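Side-chain contacts in p-47 protein (Clostridium botulinum E1 str. 'BoNT E Beluga', PDB 5WIX), which is of unknown function but has a topology like the lipid-binding bactericidal/permeability-increasing protein, and so may bind lipids or other hydrophobic ligands: residues D24-C29 / S225-E230; S232-L237 / D401-I406; F340-D343 / K348-F351; T418-I421 / C427-G430. One frame throughout, in Å; residues are numbered along the deposited sequence.

Interaction 1. Residues D24-C29 / S225-E230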
loop_
_atom_site.group_PDB
_atom_site.type_symbol
_atom_site.label_atom_id
_atom_site.label_comp_id
_atom_site.label_asym_id
_atom_site.label_seq_id
_atom_site.Cartn_x
_atom_site.Cartn_y
_atom_site.Cartn_z
ATOM N N ASP A 24 -0.039 8.098 -1.067
ATOM C CA ASP A 24 -0.052 7.652 0.349
ATOM C C ASP A 24 -0.049 6.138 0.555
ATOM O O ASP A 24 0.755 5.596 1.321
ATOM C CB ASP A 24 -1.265 8.227 1.088
ATOM C CG ASP A 24 -1.004 9.598 1.658
ATOM O OD1 ASP A 24 0.163 9.878 2.032
ATOM O OD2 ASP A 24 -1.973 10.387 1.721
ATOM N N ILE A 25 -0.996 5.469 -0.084
ATOM C CA ILE A 25 -1.029 4.019 -0.103
ATOM C C ILE A 25 -1.324 3.605 -1.531
ATOM O O ILE A 25 -2.242 4.142 -2.156
ATOM C CB ILE A 25 -2.098 3.449 0.853
ATOM C CG1 ILE A 25 -1.750 3.759 2.299
ATOM C CG2 ILE A 25 -2.221 1.952 0.675
ATOM C CD1 ILE A 25 -2.659 3.079 3.294
ATOM N N VAL A 26 -0.533 2.680 -2.058
ATOM C CA VAL A 26 -0.723 2.202 -3.422
ATOM C C VAL A 26 -1.009 0.708 -3.375
ATOM O O VAL A 26 -0.284 -0.028 -2.696
ATOM C CB VAL A 26 0.518 2.494 -4.288
ATOM C CG1 VAL A 26 0.311 2.031 -5.723
ATOM C CG2 VAL A 26 0.857 3.975 -4.235
ATOM N N TYR A 27 -2.074 0.268 -4.052
ATOM C CA TYR A 27 -2.375 -1.170 -4.187
ATOM C C TYR A 27 -2.128 -1.659 -5.608
ATOM O O TYR A 27 -2.267 -0.883 -6.552
ATOM C CB TYR A 27 -3.820 -1.469 -3.800
ATOM C CG TYR A 27 -4.237 -0.808 -2.515
ATOM C CD1 TYR A 27 -4.103 -1.458 -1.297
ATOM C CD2 TYR A 27 -4.749 0.465 -2.527
ATOM C CE1 TYR A 27 -4.479 -0.859 -0.112
ATOM C CE2 TYR A 27 -5.126 1.087 -1.375
ATOM C CZ TYR A 27 -4.997 0.426 -0.152
ATOM O OH TYR A 27 -5.383 1.063 1.018
ATOM N N GLY A 28 -1.796 -2.942 -5.760
ATOM C CA GLY A 28 -1.513 -3.497 -7.077
ATOM C C GLY A 28 -1.797 -4.982 -7.256
ATOM O O GLY A 28 -1.671 -5.777 -6.316
ATOM N N CYS A 29 -2.182 -5.361 -8.475
ATOM C CA CYS A 29 -2.482 -6.764 -8.792
ATOM C C CYS A 29 -2.004 -7.225 -10.190
ATOM O O CYS A 29 -2.044 -6.481 -11.173
ATOM C CB CYS A 29 -3.992 -7.019 -8.661
ATOM S SG CYS A 29 -4.474 -8.775 -8.779
ATOM N N SER A 225 7.524 -0.599 -9.736
ATOM C CA SER A 225 7.361 -1.996 -10.106
ATOM C C SER A 225 7.788 -2.909 -8.964
ATOM O O SER A 225 7.511 -4.105 -8.985
ATOM C CB SER A 225 8.158 -2.321 -11.372
ATOM O OG SER A 225 9.397 -2.925 -11.047
ATOM N N SER A 226 8.462 -2.347 -7.965
ATOM C CA SER A 226 8.840 -3.108 -6.775
ATOM C C SER A 226 7.628 -3.748 -6.112
ATOM O O SER A 226 7.764 -4.821 -5.508
ATOM C CB SER A 226 9.581 -2.218 -5.768
ATOM O OG SER A 226 9.930 -2.915 -4.567
ATOM N N ILE A 227 6.457 -3.110 -6.245
ATOM C CA ILE A 227 5.257 -3.526 -5.506
ATOM C C ILE A 227 4.948 -5.009 -5.680
ATOM O O ILE A 227 4.575 -5.690 -4.717
ATOM C CB ILE A 227 4.017 -2.709 -5.917
ATOM C CG1 ILE A 227 4.264 -1.232 -5.664
ATOM C CG2 ILE A 227 2.810 -3.111 -5.081
ATOM C CD1 ILE A 227 3.012 -0.404 -5.726
ATOM N N LEU A 228 5.132 -5.505 -6.904
ATOM C CA LEU A 228 4.985 -6.926 -7.200
ATOM C C LEU A 228 6.350 -7.608 -7.293
ATOM O O LEU A 228 7.373 -6.933 -7.363
ATOM C CB LEU A 228 4.215 -7.116 -8.497
ATOM C CG LEU A 228 2.891 -6.359 -8.644
ATOM C CD1 LEU A 228 2.387 -6.323 -10.129
ATOM C CD2 LEU A 228 1.841 -6.936 -7.688
ATOM N N SER A 229 6.357 -8.943 -7.285
ATOM C CA SER A 229 7.574 -9.744 -7.497
ATOM C C SER A 229 7.231 -11.087 -8.114
ATOM O O SER A 229 6.056 -11.426 -8.245
ATOM C CB SER A 229 8.323 -9.958 -6.190
ATOM O OG SER A 229 8.644 -8.707 -5.618
ATOM N N GLU A 230 8.246 -11.857 -8.489
ATOM C CA GLU A 230 7.994 -13.143 -9.134
ATOM C C GLU A 230 7.168 -14.043 -8.211
ATOM O O GLU A 230 6.291 -14.779 -8.680
ATOM C CB GLU A 230 9.310 -13.830 -9.528
#
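The backbone oxygen of Ile227, the residue that reaches across to Val26, shares with the hydroxyl of Ser229 a grip on the amide nitrogen NE2 of Gln429, which lies two strands across the sheet from 25-30. Ser229 OG also gives a bond of 2.8 Å to Leu228 O, its near neighbour, arriving from above the carbonyl plane at 90° to the C=O bond. The two bonds to Gln429 tie the loop 225-230 to the sheet, the Ser229 to Leu228 bond is internal to the loop, and the contact with 24-29 itself is apolar. CD1 of Ile227 meets CG1 of Val26 at 3.6 Å, the two side chains crossing at about a right angle. Val26 presents this branch because CG1 lies anti to its backbone N (chi1 -178°). The strand 25-30 lies inside the six-stranded antiparallel sheet of this BPI-like, TULIP-type molecule, flanked by strands 203-210 and 234-238, and the loop comes from the chain between those two neighbours to lie over one face. A second foothold comes from Leu228, whose CD2 approaches Gly28 O at 3.9 Å and Cys29 N at 4.4 Å, so this methyl rests on the strand backbone. Tyr27 and Cys29 point away from the loop, both lying against Trp409. Around Val26 the apolar patch continues with Ile207 and Val223, and Ile227 leans on Leu237 of the adjacent strand.

Interaction 2. Residues S232-L237 / D401-I406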
loop_
_atom_site.group_PDB
_atom_site.type_symbol
_atom_site.label_atom_id
_atom_site.label_comp_id
_atom_site.label_asym_id
_atom_site.label_seq_id
_atom_site.Cartn_x
_atom_site.Cartn_y
_atom_site.Cartn_z
ATOM N N SER A 232 5.041 -13.069 -5.899
ATOM C CA SER A 232 3.833 -12.397 -5.404
ATOM C C SER A 232 2.826 -11.922 -6.474
ATOM O O SER A 232 3.197 -11.277 -7.468
ATOM C CB SER A 232 4.257 -11.200 -4.553
ATOM O OG SER A 232 5.254 -10.446 -5.225
ATOM N N GLU A 233 1.548 -12.239 -6.240
ATOM C CA GLU A 233 0.430 -11.818 -7.090
ATOM C C GLU A 233 -0.125 -10.446 -6.708
ATOM O O GLU A 233 -0.458 -9.650 -7.576
ATOM C CB GLU A 233 -0.705 -12.832 -7.011
ATOM C CG GLU A 233 -0.257 -14.278 -7.014
ATOM C CD GLU A 233 -1.417 -15.232 -6.807
ATOM O OE1 GLU A 233 -2.477 -14.768 -6.324
ATOM O OE2 GLU A 233 -1.266 -16.436 -7.128
ATOM N N VAL A 234 -0.259 -10.178 -5.410
ATOM C CA VAL A 234 -0.800 -8.893 -4.964
ATOM C C VAL A 234 0.211 -8.144 -4.093
ATOM O O VAL A 234 0.971 -8.745 -3.324
ATOM C CB VAL A 234 -2.135 -9.064 -4.193
ATOM C CG1 VAL A 234 -2.636 -7.732 -3.652
ATOM C CG2 VAL A 234 -3.186 -9.642 -5.092
ATOM N N GLY A 235 0.234 -6.826 -4.252
ATOM C CA GLY A 235 1.140 -5.977 -3.517
ATOM C C GLY A 235 0.447 -4.757 -2.946
ATOM O O GLY A 235 -0.629 -4.333 -3.413
ATOM N N LEU A 236 1.092 -4.195 -1.923
ATOM C CA LEU A 236 0.592 -3.046 -1.170
ATOM C C LEU A 236 1.791 -2.222 -0.720
ATOM O O LEU A 236 2.707 -2.753 -0.086
ATOM C CB LEU A 236 -0.250 -3.532 0.010
ATOM C CG LEU A 236 -1.095 -2.650 0.944
ATOM C CD1 LEU A 236 -2.340 -3.350 1.434
ATOM C CD2 LEU A 236 -0.245 -2.234 2.146
ATOM N N LEU A 237 1.785 -0.938 -1.060
ATOM C CA LEU A 237 2.876 -0.052 -0.681
ATOM C C LEU A 237 2.445 1.087 0.244
ATOM O O LEU A 237 1.685 1.976 -0.167
ATOM C CB LEU A 237 3.532 0.548 -1.914
ATOM C CG LEU A 237 4.901 1.117 -1.549
ATOM C CD1 LEU A 237 5.620 0.110 -0.656
ATOM C CD2 LEU A 237 5.721 1.416 -2.798
ATOM N N ASP A 401 -4.267 -9.086 7.799
ATOM C CA ASP A 401 -5.455 -8.264 7.995
ATOM C C ASP A 401 -5.300 -6.961 7.212
ATOM O O ASP A 401 -6.258 -6.474 6.595
ATOM C CB ASP A 401 -5.691 -7.985 9.484
ATOM C CG ASP A 401 -6.483 -9.084 10.174
ATOM O OD1 ASP A 401 -6.810 -10.096 9.520
ATOM O OD2 ASP A 401 -6.778 -8.931 11.382
ATOM N N ILE A 402 -4.081 -6.422 7.220
ATOM C CA ILE A 402 -3.795 -5.131 6.596
ATOM C C ILE A 402 -3.888 -5.181 5.080
ATOM O O ILE A 402 -4.472 -4.295 4.470
ATOM C CB ILE A 402 -2.397 -4.606 6.981
ATOM C CG1 ILE A 402 -2.449 -3.914 8.348
ATOM C CG2 ILE A 402 -1.865 -3.633 5.915
ATOM C CD1 ILE A 402 -1.067 -3.546 8.911
ATOM N N ILE A 403 -3.315 -6.203 4.460
ATOM C CA ILE A 403 -3.339 -6.211 3.015
ATOM C C ILE A 403 -4.802 -6.389 2.582
ATOM O O ILE A 403 -5.269 -5.694 1.679
ATOM C CB ILE A 403 -2.391 -7.289 2.408
ATOM C CG1 ILE A 403 -2.162 -7.012 0.919
ATOM C CG2 ILE A 403 -2.902 -8.710 2.648
ATOM C CD1 ILE A 403 -0.950 -7.716 0.355
ATOM N N ASN A 404 -5.542 -7.236 3.299
ATOM C CA ASN A 404 -6.943 -7.500 2.977
ATOM C C ASN A 404 -7.943 -6.418 3.426
ATOM O O ASN A 404 -9.147 -6.553 3.206
ATOM C CB ASN A 404 -7.363 -8.840 3.583
ATOM C CG ASN A 404 -6.857 -10.028 2.786
ATOM O OD1 ASN A 404 -6.845 -9.999 1.557
ATOM N ND2 ASN A 404 -6.441 -11.083 3.482
ATOM N N ASP A 405 -7.453 -5.341 4.029
ATOM C CA ASP A 405 -8.327 -4.390 4.728
ATOM C C ASP A 405 -9.079 -3.472 3.777
ATOM O O ASP A 405 -10.311 -3.380 3.817
ATOM C CB ASP A 405 -7.507 -3.554 5.723
ATOM C CG ASP A 405 -8.378 -2.724 6.663
ATOM O OD1 ASP A 405 -9.019 -3.313 7.560
ATOM O OD2 ASP A 405 -8.395 -1.483 6.527
ATOM N N ILE A 406 -8.335 -2.788 2.924
ATOM C CA ILE A 406 -8.963 -1.837 2.018
ATOM C C ILE A 406 -9.299 -2.441 0.635
ATOM O O ILE A 406 -10.480 -2.565 0.278
ATOM C CB ILE A 406 -8.081 -0.605 1.855
ATOM C CG1 ILE A 406 -7.786 -0.036 3.233
ATOM C CG2 ILE A 406 -8.790 0.424 1.029
ATOM C CD1 ILE A 406 -9.038 0.298 3.996
#
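Leu236 lays its CD1 methyl over the backbone of Ile403, 3.4 Å from Ile403 CA, and alongside that residue's own side chain, with Leu236 CD1 3.7 Å from Ile403 CG1. The two side chains slide past each other in opposite directions, the leucine reaching for the helix while the isoleucine reaches back to the strand. Ile403 manages this because its CG1 stands anti to the backbone N (chi1 -165°) and the chain stays extended to CD1, which arrives near Val234, 4.3 Å from Val234 CG1. The other branch of Leu236 goes to the preceding helical residue, CD2 lying 4.3 Å from Ile402 CG2. Leu236 thus straddles two successive isoleucines, one methyl to each side chain, and all four touching residues are buried.

CD1 of Leu236 also lies 3.8 Å from Ile402 O, a carbonyl that accepts a bond from Asp405 N (3.2 Å). The polar side chains nearby turn to other parts of the fold: Asn404 OD1 takes the backbone N of Ile414, and Asp405 OD2 pairs with Ser180 OG. The apolar cluster widens through Ile428 of the next strand, which touches Ile402, and through Ile414, which meets both Val234 and Ile403. Val234 and Leu236, two apart on their strand, both point toward the helix. Such an arrangement is alpha/beta packing of a short helix, through its isoleucines, on one face of an antiparallel sheet, here the six-stranded sheet of a BPI-like (TULIP) fold.

Interaction 3. Residues F340-D343 / K348-F351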
loop_
_atom_site.group_PDB
_atom_site.type_symbol
_atom_site.label_atom_id
_atom_site.label_comp_id
_atom_site.label_asym_id
_atom_site.label_seq_id
_atom_site.Cartn_x
_atom_site.Cartn_y
_atom_site.Cartn_z
ATOM N N PHE A 340 15.346 -3.098 10.516
ATOM C CA PHE A 340 14.186 -3.900 10.140
ATOM C C PHE A 340 14.593 -5.347 9.934
ATOM O O PHE A 340 15.691 -5.625 9.471
ATOM C CB PHE A 340 13.549 -3.339 8.870
ATOM C CG PHE A 340 12.482 -4.215 8.273
ATOM C CD1 PHE A 340 11.161 -4.097 8.678
ATOM C CD2 PHE A 340 12.790 -5.125 7.273
ATOM C CE1 PHE A 340 10.173 -4.892 8.116
ATOM C CE2 PHE A 340 11.808 -5.916 6.704
ATOM C CZ PHE A 340 10.502 -5.800 7.123
ATOM N N ILE A 341 13.699 -6.261 10.282
ATOM C CA ILE A 341 13.982 -7.694 10.265
ATOM C C ILE A 341 12.703 -8.424 9.936
ATOM O O ILE A 341 11.685 -8.249 10.612
ATOM C CB ILE A 341 14.523 -8.207 11.626
ATOM C CG1 ILE A 341 16.021 -7.940 11.745
ATOM C CG2 ILE A 341 14.241 -9.715 11.803
ATOM C CD1 ILE A 341 16.800 -8.639 10.692
ATOM N N TYR A 342 12.725 -9.245 8.899
ATOM C CA TYR A 342 11.498 -9.940 8.584
ATOM C C TYR A 342 11.667 -11.441 8.659
ATOM O O TYR A 342 12.645 -12.012 8.176
ATOM C CB TYR A 342 10.986 -9.527 7.227
ATOM C CG TYR A 342 9.742 -10.281 6.830
ATOM C CD1 TYR A 342 8.531 -10.067 7.485
ATOM C CD2 TYR A 342 9.778 -11.211 5.800
ATOM C CE1 TYR A 342 7.397 -10.758 7.118
ATOM C CE2 TYR A 342 8.656 -11.903 5.432
ATOM C CZ TYR A 342 7.467 -11.675 6.087
ATOM O OH TYR A 342 6.350 -12.377 5.706
ATOM N N ASP A 343 10.704 -12.072 9.311
ATOM C CA ASP A 343 10.737 -13.505 9.488
ATOM C C ASP A 343 9.675 -14.068 8.568
ATOM O O ASP A 343 8.485 -13.905 8.827
ATOM C CB ASP A 343 10.493 -13.876 10.947
ATOM C CG ASP A 343 10.170 -15.343 11.136
ATOM O OD1 ASP A 343 10.663 -16.182 10.357
ATOM O OD2 ASP A 343 9.419 -15.662 12.079
ATOM N N LYS A 348 6.601 -12.095 10.962
ATOM C CA LYS A 348 6.853 -11.134 12.040
ATOM C C LYS A 348 7.810 -10.011 11.611
ATOM O O LYS A 348 8.888 -10.279 11.080
ATOM C CB LYS A 348 7.432 -11.854 13.271
ATOM C CG LYS A 348 6.487 -12.863 13.953
ATOM C CD LYS A 348 5.173 -12.193 14.367
ATOM C CE LYS A 348 4.205 -13.183 15.017
ATOM N NZ LYS A 348 2.996 -12.489 15.564
ATOM N N VAL A 349 7.424 -8.760 11.851
ATOM C CA VAL A 349 8.336 -7.631 11.649
ATOM C C VAL A 349 9.021 -7.236 12.970
ATOM O O VAL A 349 8.392 -7.146 14.026
ATOM C CB VAL A 349 7.606 -6.416 11.043
ATOM C CG1 VAL A 349 8.414 -5.136 11.239
ATOM C CG2 VAL A 349 7.322 -6.662 9.560
ATOM N N SER A 350 10.320 -6.986 12.895
ATOM C CA SER A 350 11.187 -6.982 14.064
ATOM C C SER A 350 12.222 -5.900 13.872
ATOM O O SER A 350 12.612 -5.593 12.747
ATOM C CB SER A 350 11.848 -8.364 14.204
ATOM O OG SER A 350 12.901 -8.378 15.155
ATOM N N PHE A 351 12.670 -5.299 14.955
ATOM C CA PHE A 351 13.824 -4.415 14.869
ATOM C C PHE A 351 14.847 -4.804 15.911
ATOM O O PHE A 351 14.541 -4.949 17.111
ATOM C CB PHE A 351 13.427 -2.961 15.050
ATOM C CG PHE A 351 12.410 -2.491 14.065
ATOM C CD1 PHE A 351 12.784 -1.661 13.004
ATOM C CD2 PHE A 351 11.077 -2.866 14.186
ATOM C CE1 PHE A 351 11.848 -1.215 12.105
ATOM C CE2 PHE A 351 10.124 -2.416 13.279
ATOM C CZ PHE A 351 10.515 -1.593 12.237
#
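Val349 sets both its methyls against the ring of Phe340, with CE1 of that ring 3.6 Å from CG1 and 3.7 Å from CG2 of Val349; the two side chains cross at about a right angle. The CG2 methyl also meets the edge of the Tyr342 ring, 4.2 Å from Tyr342 CD1, so one valine touches two aromatic residues of the opposite strand. Phe351 brings CZ to the edge of the Phe340 ring. Beyond this shell, Ile420 touches both Phe340 and Tyr342, and Phe351 reaches Phe243 and Leu248 of helix 240-252.

The antiparallel hairpin of strands 328-343 and 348-363 sets these positions. Near the turn, Asp343 N bonds Lys348 O at 3.1 Å with a 157° angle at hydrogen, and the return bond from Lys348 N to Asp343 O is weak. The carboxylate of Asp343 serves the turn, taking Asn346 ND2 on OD2 and Lys345 N on OD1. On the side of the sheet shared by Ile341 and Ser350, CG2 of Ile341 lies 3.6 Å from CB of Ser350. The chemistry implies a two-faced hairpin, with Phe340, Val349 and Phe351 buried on one face beside a partly exposed Tyr342, and a mixed, more polar face partly exposed.

Interaction 4. Residues T418-I421 / C427-G430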
loop_
_atom_site.group_PDB
_atom_site.type_symbol
_atom_site.label_atom_id
_atom_site.label_comp_id
_atom_site.label_asym_id
_atom_site.label_seq_id
_atom_site.Cartn_x
_atom_site.Cartn_y
_atom_site.Cartn_z
ATOM N N THR A 418 3.610 -13.113 1.246
ATOM C CA THR A 418 4.849 -13.721 0.755
ATOM C C THR A 418 6.120 -12.975 1.148
ATOM O O THR A 418 7.186 -13.578 1.265
ATOM C CB THR A 418 4.817 -13.840 -0.748
ATOM O OG1 THR A 418 4.586 -12.542 -1.323
ATOM C CG2 THR A 418 3.704 -14.790 -1.146
ATOM N N ASN A 419 6.010 -11.662 1.328
ATOM C CA ASN A 419 7.139 -10.891 1.820
ATOM C C ASN A 419 6.735 -9.518 2.323
ATOM O O ASN A 419 5.700 -8.970 1.940
ATOM C CB ASN A 419 8.213 -10.737 0.741
ATOM C CG ASN A 419 9.600 -10.518 1.329
ATOM O OD1 ASN A 419 9.893 -10.973 2.435
ATOM N ND2 ASN A 419 10.461 -9.813 0.593
ATOM N N ILE A 420 7.575 -8.979 3.195
ATOM C CA ILE A 420 7.410 -7.636 3.712
ATOM C C ILE A 420 8.737 -6.908 3.515
ATOM O O ILE A 420 9.819 -7.466 3.805
ATOM C CB ILE A 420 6.982 -7.671 5.198
ATOM C CG1 ILE A 420 5.605 -8.355 5.283
ATOM C CG2 ILE A 420 7.036 -6.280 5.822
ATOM C CD1 ILE A 420 4.830 -8.153 6.558
ATOM N N ILE A 421 8.679 -5.697 2.967
ATOM C CA ILE A 421 9.919 -4.988 2.738
ATOM C C ILE A 421 9.834 -3.585 3.231
ATOM O O ILE A 421 8.872 -2.864 2.972
ATOM C CB ILE A 421 10.331 -4.945 1.243
ATOM C CG1 ILE A 421 10.501 -6.349 0.656
ATOM C CG2 ILE A 421 11.641 -4.187 1.078
ATOM C CD1 ILE A 421 9.286 -6.870 -0.085
ATOM N N CYS A 427 6.241 -2.204 2.371
ATOM C CA CYS A 427 5.610 -2.971 1.313
ATOM C C CYS A 427 5.250 -4.354 1.784
ATOM O O CYS A 427 6.097 -5.095 2.316
ATOM C CB CYS A 427 6.527 -3.070 0.092
ATOM S SG CYS A 427 5.874 -4.121 -1.264
ATOM N N ILE A 428 3.986 -4.701 1.574
ATOM C CA ILE A 428 3.481 -6.027 1.903
ATOM C C ILE A 428 3.096 -6.720 0.590
ATOM O O ILE A 428 2.524 -6.067 -0.275
ATOM C CB ILE A 428 2.267 -5.948 2.862
ATOM C CG1 ILE A 428 2.656 -5.216 4.140
ATOM C CG2 ILE A 428 1.754 -7.327 3.177
ATOM C CD1 ILE A 428 1.484 -4.852 5.086
ATOM N N GLN A 429 3.409 -8.011 0.464
ATOM C CA GLN A 429 3.177 -8.800 -0.745
ATOM C C GLN A 429 2.573 -10.163 -0.418
ATOM O O GLN A 429 2.915 -10.770 0.598
ATOM C CB GLN A 429 4.479 -9.029 -1.526
ATOM C CG GLN A 429 5.129 -7.796 -2.138
ATOM C CD GLN A 429 6.482 -8.107 -2.757
ATOM O OE1 GLN A 429 7.114 -9.140 -2.444
ATOM N NE2 GLN A 429 6.939 -7.225 -3.648
ATOM N N GLY A 430 1.718 -10.674 -1.305
ATOM C CA GLY A 430 1.071 -11.954 -1.055
ATOM C C GLY A 430 0.438 -12.620 -2.259
ATOM O O GLY A 430 0.473 -12.077 -3.359
#
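Ile420 and Ile428 make a non-hydrogen-bonded pair in the antiparallel hairpin of strands 414-422 and 426-432, at one margin of the central sheet. Theirs is the buried face: Ile420 CD1 meets Ile428 CG1 at 4.4 Å, and Phe399 touches both isoleucines. Beside them Ile421 and Cys427 exchange reciprocal backbone bonds, Ile421 N to Cys427 O at 2.7 Å and Cys427 N to Ile421 O at 2.8 Å.

Against this closed side, Thr418, Asn419 and Ile421 are partly exposed. A classic bulge sets Thr418 and Asn419 both against Gln429. Gln429 O takes weak bonds from the backbone N of Asn419 and from Thr418 OG1, the latter 3.1 Å long; a third, from Thr418 N, is modelled too short and its length is doubtful. Thr418 OG1 reaches that oxygen because it sits between its own backbone N and carbonyl carbon (chi1 56°). In return Gln429 N bonds Asn419 O at 2.9 Å, nearly in line with the C=O.

On the face of Asn419 and Ile421, Gln429 and Cys427 beside them are buried. The glutamine reaches out in extended form and crosses Ile421 at a slant, its NE2 turned to the loop 225-230, where Ile227 O and Ser229 OG hold it. Its OE1 approaches two carbons of the partner strand, 3.7 Å from Asn419 CB and 3.9 Å from Ile421 CD1.

Interactions 1, 2 and 4 meet in the same six-stranded sheet: strand 234-238 lies between strand 25-30 and strand 426-432, with backbone bonds to each. All three are buried contacts, but the first two are apolar, a loop and a helix resting on the sheet, whereas interaction 4 is a ladder within it. Gln429 also carries interaction 4 to the loop of interaction 1. Interaction 3 is likewise a hairpin ladder, but it belongs to another sheet, lies further from the centre of the chain and is only partly buried. It touches interaction 4 through Phe340, Tyr342 and Val349 at Ile420, while staying clear of interactions 1 and 2.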